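Local coordinates for protein N-isopropylammelide isopropylaminohydrolase (Burkholderia multivorans ATCC 17616, PDB 6NBO) that is a zinc-binding member of the amidohydrolase family, built around a TIM-barrel domain, at residues 111-116 / 145-150; 139-144 / 154-159; 31-36 / 354-359. All blocks are in the same frame, centred on the assembly; numbering follows the deposited sequence.

Contact 1 (111-116 / 145-150); sequences LARAFL and RETLRG. With EDO (1,2-ethanediol), chain J.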
loop_
_atom_site.group_PDB
_atom_site.type_symbol
_atom_site.label_atom_id
_atom_site.label_comp_id
_atom_site.label_asym_id
_atom_site.label_seq_id
_atom_site.Cartn_x
_atom_site.Cartn_y
_atom_site.Cartn_z
ATOM N N LEU A 111 1.618 -7.623 12.551
ATOM C CA LEU A 111 1.563 -6.287 11.955
ATOM C C LEU A 111 0.294 -6.089 11.130
ATOM O O LEU A 111 -0.336 -5.026 11.202
ATOM C CB LEU A 111 2.808 -6.023 11.097
ATOM C CG LEU A 111 2.824 -4.681 10.349
ATOM C CD1 LEU A 111 2.551 -3.498 11.284
ATOM C CD2 LEU A 111 4.138 -4.474 9.571
ATOM N N ALA A 112 -0.095 -7.085 10.333
ATOM C CA ALA A 112 -1.332 -6.953 9.563
ATOM C C ALA A 112 -2.538 -6.813 10.486
ATOM O O ALA A 112 -3.478 -6.067 10.185
ATOM C CB ALA A 112 -1.513 -8.143 8.626
ATOM N N ARG A 113 -2.523 -7.512 11.622
ATOM C CA ARG A 113 -3.611 -7.335 12.578
ATOM C C ARG A 113 -3.591 -5.941 13.197
ATOM O O ARG A 113 -4.654 -5.366 13.463
ATOM C CB ARG A 113 -3.548 -8.433 13.640
ATOM C CG ARG A 113 -4.229 -9.710 13.154
ATOM C CD ARG A 113 -4.198 -10.848 14.155
ATOM N NE ARG A 113 -5.133 -11.891 13.752
ATOM C CZ ARG A 113 -5.033 -13.161 14.107
ATOM N NH1 ARG A 113 -4.030 -13.556 14.878
ATOM N NH2 ARG A 113 -5.936 -14.037 13.689
ATOM N N ALA A 114 -2.401 -5.371 13.421
ATOM C CA ALA A 114 -2.332 -3.990 13.901
ATOM C C ALA A 114 -2.843 -3.015 12.844
ATOM O O ALA A 114 -3.503 -2.015 13.175
ATOM C CB ALA A 114 -0.894 -3.634 14.300
ATOM N N PHE A 115 -2.519 -3.262 11.575
ATOM C CA PHE A 115 -3.118 -2.481 10.495
ATOM C C PHE A 115 -4.645 -2.523 10.581
ATOM O O PHE A 115 -5.312 -1.481 10.576
ATOM C CB PHE A 115 -2.639 -3.015 9.144
ATOM C CG PHE A 115 -1.360 -2.365 8.632
ATOM C CD1 PHE A 115 -1.368 -1.054 8.172
ATOM C CD2 PHE A 115 -0.169 -3.078 8.581
ATOM C CE1 PHE A 115 -0.214 -0.457 7.670
ATOM C CE2 PHE A 115 1.008 -2.481 8.077
ATOM C CZ PHE A 115 0.978 -1.172 7.633
ATOM N N LEU A 116 -5.208 -3.725 10.685
ATOM C CA LEU A 116 -6.663 -3.876 10.776
ATOM C C LEU A 116 -7.232 -3.110 11.966
ATOM O O LEU A 116 -8.220 -2.378 11.828
ATOM C CB LEU A 116 -7.031 -5.357 10.867
ATOM C CG LEU A 116 -8.536 -5.674 10.855
ATOM C CD1 LEU A 116 -9.216 -5.122 9.576
ATOM C CD2 LEU A 116 -8.763 -7.161 10.989
ATOM N N ARG A 145 -1.978 -14.298 5.017
ATOM C CA ARG A 145 -3.101 -13.885 4.178
ATOM C C ARG A 145 -4.296 -14.828 4.334
ATOM O O ARG A 145 -5.442 -14.376 4.430
ATOM C CB ARG A 145 -2.659 -13.811 2.721
ATOM C CG ARG A 145 -3.778 -13.497 1.738
ATOM C CD ARG A 145 -3.215 -13.026 0.401
ATOM N NE ARG A 145 -2.855 -14.114 -0.515
ATOM C CZ ARG A 145 -2.354 -13.898 -1.730
ATOM N NH1 ARG A 145 -2.159 -12.650 -2.126
ATOM N NH2 ARG A 145 -2.046 -14.908 -2.544
ATOM N N GLU A 146 -4.049 -16.141 4.367
ATOM C CA GLU A 146 -5.146 -17.084 4.548
ATOM C C GLU A 146 -5.812 -16.918 5.913
ATOM O O GLU A 146 -7.044 -16.970 6.022
ATOM C CB GLU A 146 -4.644 -18.517 4.363
ATOM C CG GLU A 146 -5.748 -19.561 4.472
ATOM C CD GLU A 146 -6.831 -19.389 3.411
ATOM O OE1 GLU A 146 -6.525 -18.858 2.319
ATOM O OE2 GLU A 146 -7.989 -19.784 3.673
ATOM N N THR A 147 -5.015 -16.726 6.970
ATOM C CA THR A 147 -5.585 -16.495 8.299
ATOM C C THR A 147 -6.501 -15.276 8.322
ATOM O O THR A 147 -7.521 -15.271 9.030
ATOM C CB THR A 147 -4.462 -16.335 9.331
ATOM O OG1 THR A 147 -3.759 -17.575 9.458
ATOM C CG2 THR A 147 -5.012 -15.942 10.708
ATOM N N LEU A 148 -6.171 -14.242 7.545
ATOM C CA LEU A 148 -6.914 -12.990 7.536
ATOM C C LEU A 148 -7.908 -12.889 6.379
ATOM O O LEU A 148 -8.383 -11.788 6.086
ATOM C CB LEU A 148 -5.936 -11.812 7.502
ATOM C CG LEU A 148 -5.017 -11.720 8.725
ATOM C CD1 LEU A 148 -4.057 -10.567 8.541
ATOM C CD2 LEU A 148 -5.846 -11.527 9.999
ATOM N N ARG A 149 -8.241 -14.005 5.723
ATOM C CA ARG A 149 -9.213 -13.956 4.633
ATOM C C ARG A 149 -10.553 -13.440 5.150
ATOM O O ARG A 149 -11.023 -13.851 6.213
ATOM C CB ARG A 149 -9.387 -15.341 3.998
ATOM N N GLY A 150 -11.161 -12.520 4.403
ATOM C CA GLY A 150 -12.386 -11.884 4.840
ATOM C C GLY A 150 -12.206 -10.765 5.846
ATOM O O GLY A 150 -13.210 -10.186 6.283
HETATM C C1 EDO J . -10.105 -10.659 1.231
HETATM O O1 EDO J . -9.619 -11.286 2.423
HETATM C C2 EDO J . -11.418 -9.943 1.527
HETATM O O2 EDO J . -11.327 -9.345 2.824
HETATM O O HOH W 1 -8.257 -13.987 11.856
#
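Leu148 and Ala112 form the tight part of a contact between two successive outer helices of the TIM barrel, 104-117 and 136-147. The evidence is a methyl-to-methyl approach: Leu148 CD1 lies 3.5 Å from Ala112 CB, close for two carbons, and Leu148 loses more surface here than any other residue of the two segments. With chi1 at -62° its CG stands beside the backbone N, from where the two methyls divide the work, CD1 going to Ala112 and CD2 to the side chain of Arg113. Leu148, just past the last helical residue of 136-147, also rests on Leu109, one turn before Arg113 on helix 104-117.

The packing is looser toward solvent. Arg113 runs extended from CG to NE past Leu148, its NE 3.8 Å from Leu148 CD2. Farther out, Arg113 NH2 comes within 3.7 Å of Thr147 CG2, the two side chains crossing at roughly a right angle. The one polar link between the segments found here is indirect: a water in the guanidinium plane accepts from Arg113 NH2 at 3.0 Å and donates to Thr147 O at 3.2 Å. Thr147 OG1 turns back to its own helix and bonds to Asp143 O. Beyond the helix end, Gly150 has a positive phi of 80° that suits glycine, and its backbone N donates to O1 of a 1,2-ethanediol molecule, probably from the crystallisation liquor, 2.8 Å away with an N-H...O angle of 154°.

Contact 2 (139-144 / 154-159); sequences HRVLDT and IQIVAF
Val141 and Ile156 mark the nearest backbone approach of helix 139-144 to strand 154-159, their CA atoms 8.3 Å apart. The two short segments run almost exactly antiparallel, with 173° between their directions, and their axes come within 10.1 Å, a spacing filled by aliphatic side chains.

Ile156 reaches from the strand toward the helix with CG1 anti to its carbonyl carbon (chi1 -68°), which carries CD1 into the angle between two helix residues. There CD1 meets Leu142 CD2 at 3.6 Å and Val141 CG1 at 3.8 Å. The approaches differ: the Val141 side chain runs alongside that of Ile156 with the opposite heading, while Leu142 lies nearly perpendicular to it. The CA-CB bond of Leu142 points away from the strand, so it is the outer end of the side chain that bends back to make this touch. Helix 139-144 and strand 154-159 belong to the beta-alpha-beta unit of strand 120-128, helix 136-147 and strand 153-159 in the TIM-barrel fold; Val127 of the first strand touches Val141 as well.

One helical turn after Val141, Thr144 CG2 faces Ile154 CD1 at a looser 4.5 Å, while Thr144 OG1 is engaged by Ser108 OG. The helix's far side carries a salt bridge, Arg140 NH1 to Asp143 OD2 at 3.1 Å. Asp143 OD2 lies in the Arg140 guanidinium plane, and the nitrogen meets it on the syn side, 31° out of the carboxylate plane. At the strand's C-terminal end, the Phe159 ring stacks on His218, a zinc ligand.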
loop_
_atom_site.group_PDB
_atom_site.type_symbol
_atom_site.label_atom_id
_atom_site.label_comp_id
_atom_site.label_asym_id
_atom_site.label_seq_id
_atom_site.Cartn_x
_atom_site.Cartn_y
_atom_site.Cartn_z
ATOM N N HIS A 139 5.810 -18.086 1.569
ATOM C CA HIS A 139 4.910 -19.043 2.211
ATOM C C HIS A 139 4.405 -18.526 3.556
ATOM O O HIS A 139 3.239 -18.736 3.907
ATOM C CB HIS A 139 5.601 -20.400 2.387
ATOM C CG HIS A 139 5.774 -21.162 1.105
ATOM N ND1 HIS A 139 4.775 -21.273 0.161
ATOM C CD2 HIS A 139 6.833 -21.848 0.610
ATOM C CE1 HIS A 139 5.213 -21.984 -0.864
ATOM N NE2 HIS A 139 6.457 -22.347 -0.615
ATOM N N ARG A 140 5.266 -17.850 4.328
ATOM C CA ARG A 140 4.819 -17.317 5.617
ATOM C C ARG A 140 3.781 -16.213 5.440
ATOM O O ARG A 140 2.788 -16.162 6.176
ATOM C CB ARG A 140 6.012 -16.805 6.427
ATOM C CG ARG A 140 7.078 -17.868 6.756
ATOM C CD ARG A 140 6.569 -18.968 7.689
ATOM N NE ARG A 140 5.656 -19.907 7.038
ATOM C CZ ARG A 140 6.030 -21.000 6.378
ATOM N NH1 ARG A 140 5.110 -21.781 5.820
ATOM N NH2 ARG A 140 7.317 -21.313 6.270
ATOM N N VAL A 141 3.994 -15.315 4.477
ATOM C CA VAL A 141 3.007 -14.265 4.243
ATOM C C VAL A 141 1.732 -14.845 3.646
ATOM O O VAL A 141 0.627 -14.380 3.963
ATOM C CB VAL A 141 3.614 -13.161 3.354
ATOM C CG1 VAL A 141 2.561 -12.097 3.023
ATOM C CG2 VAL A 141 4.807 -12.528 4.073
ATOM N N LEU A 142 1.841 -15.879 2.798
ATOM C CA LEU A 142 0.629 -16.537 2.299
ATOM C C LEU A 142 -0.181 -17.152 3.436
ATOM O O LEU A 142 -1.419 -17.122 3.409
ATOM C CB LEU A 142 0.977 -17.604 1.258
ATOM C CG LEU A 142 1.504 -17.105 -0.088
ATOM C CD1 LEU A 142 2.068 -18.263 -0.882
ATOM C CD2 LEU A 142 0.423 -16.384 -0.894
ATOM N N ASP A 143 0.496 -17.744 4.433
ATOM C CA ASP A 143 -0.206 -18.234 5.620
ATOM C C ASP A 143 -0.949 -17.102 6.309
ATOM O O ASP A 143 -2.117 -17.245 6.695
ATOM C CB ASP A 143 0.773 -18.864 6.621
ATOM C CG ASP A 143 1.370 -20.177 6.144
ATOM O OD1 ASP A 143 0.826 -20.803 5.212
ATOM O OD2 ASP A 143 2.394 -20.585 6.734
ATOM N N THR A 144 -0.259 -15.977 6.518
ATOM C CA THR A 144 -0.893 -14.823 7.144
ATOM C C THR A 144 -2.108 -14.367 6.346
ATOM O O THR A 144 -3.169 -14.091 6.921
ATOM C CB THR A 144 0.117 -13.685 7.282
ATOM O OG1 THR A 144 1.028 -13.988 8.341
ATOM C CG2 THR A 144 -0.592 -12.367 7.589
ATOM N N ILE A 154 -4.965 -8.735 0.913
ATOM C CA ILE A 154 -3.525 -8.528 0.844
ATOM C C ILE A 154 -3.060 -8.884 -0.562
ATOM O O ILE A 154 -3.235 -10.026 -0.998
ATOM C CB ILE A 154 -2.768 -9.356 1.903
ATOM C CG1 ILE A 154 -3.251 -8.999 3.316
ATOM C CG2 ILE A 154 -1.251 -9.102 1.788
ATOM C CD1 ILE A 154 -2.540 -9.810 4.443
ATOM N N GLN A 155 -2.495 -7.900 -1.270
ATOM C CA GLN A 155 -1.770 -8.133 -2.512
ATOM C C GLN A 155 -0.307 -8.387 -2.179
ATOM O O GLN A 155 0.275 -7.685 -1.351
ATOM C CB GLN A 155 -1.882 -6.928 -3.457
ATOM C CG GLN A 155 -3.297 -6.655 -3.968
ATOM C CD GLN A 155 -3.375 -5.373 -4.788
ATOM O OE1 GLN A 155 -2.426 -4.587 -4.838
ATOM N NE2 GLN A 155 -4.510 -5.160 -5.429
ATOM N N ILE A 156 0.291 -9.386 -2.823
ATOM C CA ILE A 156 1.682 -9.760 -2.552
ATOM C C ILE A 156 2.523 -9.515 -3.805
ATOM O O ILE A 156 2.213 -10.051 -4.876
ATOM C CB ILE A 156 1.791 -11.230 -2.111
ATOM C CG1 ILE A 156 1.137 -11.425 -0.728
ATOM C CG2 ILE A 156 3.258 -11.661 -2.101
ATOM C CD1 ILE A 156 0.923 -12.898 -0.353
ATOM N N VAL A 157 3.597 -8.735 -3.658
ATOM C CA VAL A 157 4.573 -8.495 -4.716
ATOM C C VAL A 157 5.800 -9.357 -4.436
ATOM O O VAL A 157 6.439 -9.207 -3.388
ATOM C CB VAL A 157 4.980 -7.014 -4.787
ATOM C CG1 VAL A 157 5.859 -6.780 -6.024
ATOM C CG2 VAL A 157 3.759 -6.106 -4.808
ATOM N N ALA A 158 6.157 -10.232 -5.376
ATOM C CA ALA A 158 7.354 -11.070 -5.235
ATOM C C ALA A 158 8.584 -10.219 -5.531
ATOM O O ALA A 158 8.832 -9.870 -6.690
ATOM C CB ALA A 158 7.272 -12.267 -6.181
ATOM N N PHE A 159 9.370 -9.901 -4.495
ATOM C CA PHE A 159 10.394 -8.853 -4.568
ATOM C C PHE A 159 11.806 -9.436 -4.490
ATOM O O PHE A 159 12.241 -9.861 -3.406
ATOM C CB PHE A 159 10.167 -7.846 -3.434
ATOM C CG PHE A 159 11.167 -6.713 -3.385
ATOM C CD1 PHE A 159 11.446 -5.959 -4.521
ATOM C CD2 PHE A 159 11.798 -6.381 -2.191
ATOM C CE1 PHE A 159 12.360 -4.910 -4.479
ATOM C CE2 PHE A 159 12.711 -5.335 -2.135
ATOM C CZ PHE A 159 12.997 -4.600 -3.292
#

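Contact 3 (31-36 / 354-359); sequences GDRIAR and FDAYGL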
loop_
_atom_site.group_PDB
_atom_site.type_symbol
_atom_site.label_atom_id
_atom_site.label_comp_id
_atom_site.label_asym_id
_atom_site.label_seq_id
_atom_site.Cartn_x
_atom_site.Cartn_y
_atom_site.Cartn_z
ATOM N N GLY A 31 -24.617 -8.405 4.425
ATOM C CA GLY A 31 -23.541 -9.278 3.967
ATOM C C GLY A 31 -22.223 -8.521 4.019
ATOM O O GLY A 31 -21.931 -7.804 4.982
ATOM N N ASP A 32 -21.412 -8.620 2.967
ATOM C CA ASP A 32 -20.133 -7.915 2.981
ATOM C C ASP A 32 -20.155 -6.617 2.175
ATOM O O ASP A 32 -19.089 -6.089 1.837
ATOM C CB ASP A 32 -19.004 -8.830 2.492
ATOM C CG ASP A 32 -19.150 -9.226 1.039
ATOM O OD1 ASP A 32 -20.221 -9.001 0.455
ATOM O OD2 ASP A 32 -18.180 -9.765 0.471
ATOM N N ARG A 33 -21.338 -6.079 1.874
ATOM C CA ARG A 33 -21.459 -4.903 1.017
ATOM C C ARG A 33 -22.262 -3.801 1.697
ATOM O O ARG A 33 -23.107 -4.048 2.561
ATOM C CB ARG A 33 -22.147 -5.237 -0.310
ATOM C CG ARG A 33 -21.521 -6.374 -1.068
ATOM C CD ARG A 33 -20.480 -5.877 -2.025
ATOM N NE ARG A 33 -19.863 -6.984 -2.741
ATOM C CZ ARG A 33 -19.394 -6.901 -3.980
ATOM N NH1 ARG A 33 -19.487 -5.763 -4.651
ATOM N NH2 ARG A 33 -18.846 -7.962 -4.552
ATOM N N ILE A 34 -22.021 -2.575 1.257
ATOM C CA ILE A 34 -22.887 -1.467 1.629
ATOM C C ILE A 34 -24.168 -1.569 0.817
ATOM O O ILE A 34 -24.131 -1.668 -0.415
ATOM C CB ILE A 34 -22.178 -0.127 1.406
ATOM C CG1 ILE A 34 -20.949 -0.058 2.326
ATOM C CG2 ILE A 34 -23.135 1.021 1.659
ATOM C CD1 ILE A 34 -20.311 1.280 2.394
ATOM N N ALA A 35 -25.307 -1.579 1.505
ATOM C CA ALA A 35 -26.588 -1.770 0.826
ATOM C C ALA A 35 -27.288 -0.459 0.511
ATOM O O ALA A 35 -27.927 -0.329 -0.539
ATOM C CB ALA A 35 -27.506 -2.638 1.692
ATOM N N ARG A 36 -27.169 0.517 1.402
ATOM C CA ARG A 36 -27.937 1.747 1.320
ATOM C C ARG A 36 -27.206 2.816 2.116
ATOM O O ARG A 36 -26.632 2.522 3.165
ATOM C CB ARG A 36 -29.349 1.524 1.881
ATOM C CG ARG A 36 -30.460 2.115 1.083
ATOM C CD ARG A 36 -31.796 1.983 1.827
ATOM N NE ARG A 36 -32.671 3.088 1.457
ATOM C CZ ARG A 36 -33.783 3.420 2.100
ATOM N NH1 ARG A 36 -34.184 2.714 3.153
ATOM N NH2 ARG A 36 -34.499 4.455 1.674
ATOM N N PHE A 354 -7.463 -2.248 -6.113
ATOM C CA PHE A 354 -8.383 -2.768 -5.106
ATOM C C PHE A 354 -9.805 -2.400 -5.515
ATOM O O PHE A 354 -10.143 -1.217 -5.554
ATOM C CB PHE A 354 -8.058 -2.175 -3.738
ATOM C CG PHE A 354 -6.855 -2.781 -3.072
ATOM C CD1 PHE A 354 -6.850 -4.124 -2.716
ATOM C CD2 PHE A 354 -5.741 -2.003 -2.766
ATOM C CE1 PHE A 354 -5.750 -4.687 -2.065
ATOM C CE2 PHE A 354 -4.627 -2.567 -2.122
ATOM C CZ PHE A 354 -4.639 -3.915 -1.785
ATOM N N ASP A 355 -10.634 -3.397 -5.813
ATOM C CA ASP A 355 -11.958 -3.164 -6.380
ATOM C C ASP A 355 -13.021 -3.011 -5.289
ATOM O O ASP A 355 -12.788 -3.309 -4.117
ATOM C CB ASP A 355 -12.333 -4.318 -7.310
ATOM C CG ASP A 355 -11.309 -4.531 -8.416
ATOM O OD1 ASP A 355 -10.954 -3.544 -9.098
ATOM O OD2 ASP A 355 -10.854 -5.683 -8.593
ATOM N N ALA A 356 -14.216 -2.554 -5.703
ATOM C CA ALA A 356 -15.374 -2.419 -4.808
ATOM C C ALA A 356 -15.035 -1.567 -3.586
ATOM O O ALA A 356 -15.395 -1.889 -2.452
ATOM C CB ALA A 356 -15.902 -3.791 -4.380
ATOM N N TYR A 357 -14.339 -0.465 -3.827
ATOM C CA TYR A 357 -13.824 0.393 -2.776
ATOM C C TYR A 357 -14.764 1.570 -2.533
ATOM O O TYR A 357 -15.352 2.114 -3.466
ATOM C CB TYR A 357 -12.436 0.921 -3.150
ATOM C CG TYR A 357 -11.826 1.698 -2.019
ATOM C CD1 TYR A 357 -11.203 1.035 -0.978
ATOM C CD2 TYR A 357 -11.907 3.093 -1.969
ATOM C CE1 TYR A 357 -10.669 1.727 0.096
ATOM C CE2 TYR A 357 -11.378 3.797 -0.899
ATOM C CZ TYR A 357 -10.753 3.101 0.124
ATOM O OH TYR A 357 -10.228 3.758 1.197
ATOM N N GLY A 358 -14.879 1.983 -1.272
ATOM C CA GLY A 358 -15.579 3.219 -0.970
ATOM C C GLY A 358 -16.733 3.055 -0.003
ATOM O O GLY A 358 -16.848 2.019 0.658
ATOM N N LEU A 359 -17.595 4.075 0.093
ATOM C CA LEU A 359 -18.742 4.044 1.000
ATOM C C LEU A 359 -20.070 4.154 0.267
ATOM O O LEU A 359 -21.097 4.431 0.895
ATOM C CB LEU A 359 -18.646 5.151 2.052
ATOM C CG LEU A 359 -17.439 5.088 2.987
ATOM C CD1 LEU A 359 -17.436 6.297 3.913
ATOM C CD2 LEU A 359 -17.449 3.796 3.787
#
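Ile34 lays its CD1 methyl over the backbone of Leu359, 3.5 Å from Leu359 CA and 3.6 Å from Leu359 O. That the main chain takes most of this touch follows from Leu359 itself, whose CB points away from the strand; its CD2 is 4.1 Å from Ile34 CD1. Gly358 O adds a flank 3.9 Å from the same Ile34 methyl, and glycine at phi 123° avoids a CB clash with the preceding carbonyl.

The other end of the contact is thinner and more exposed. Arg33, bent at chi2 (-91°), brings NH1 obliquely to 4.1 Å from Ala356 CB. The same NH1 bonds to Gly362 O, and Arg33 NE has a long ionic partner in Asp32 OD1.

Within the fold, the contact brings the small N-terminal sheet against the TIM-barrel loop between helix 346-352 and strand 367-370. Strand 33-38 is outermost of that four-stranded sheet within this chain, and Ile34 forms backbone hydrogen bonds with Gly362 and Ala363, just past 354-359; Ala35 and Arg36 make a classic beta bulge opposite Leu28. Ile34 packs also on Ile27 of strand 25-30, while Leu359, in the loop, leans on Pro59 of strand 56-66.

How the contacts relate
Contacts 1 and 2 are neighbours, their centres 11 Å apart on the same side of the chain's centre, and both draw on helix 136-147. Their segments alternate along the chain in the order 111-116, 139-144, 145-150, 154-159; the first part of the helix rests on strand 153-159 and its C-terminal end on helix 104-117. They also touch directly, Arg145 NH1 lying 3.1 Å from Ile154 O. Contact 3 encloses both in sequence, joining the small N-terminal sheet to a loop late in the barrel chain. Its centre is 19 Å from contact 1 and 24 Å from contact 2, yet Phe354 CZ packs 3.6 Å from Gln155 CD of strand 153-159, linking the loop to the barrel wall.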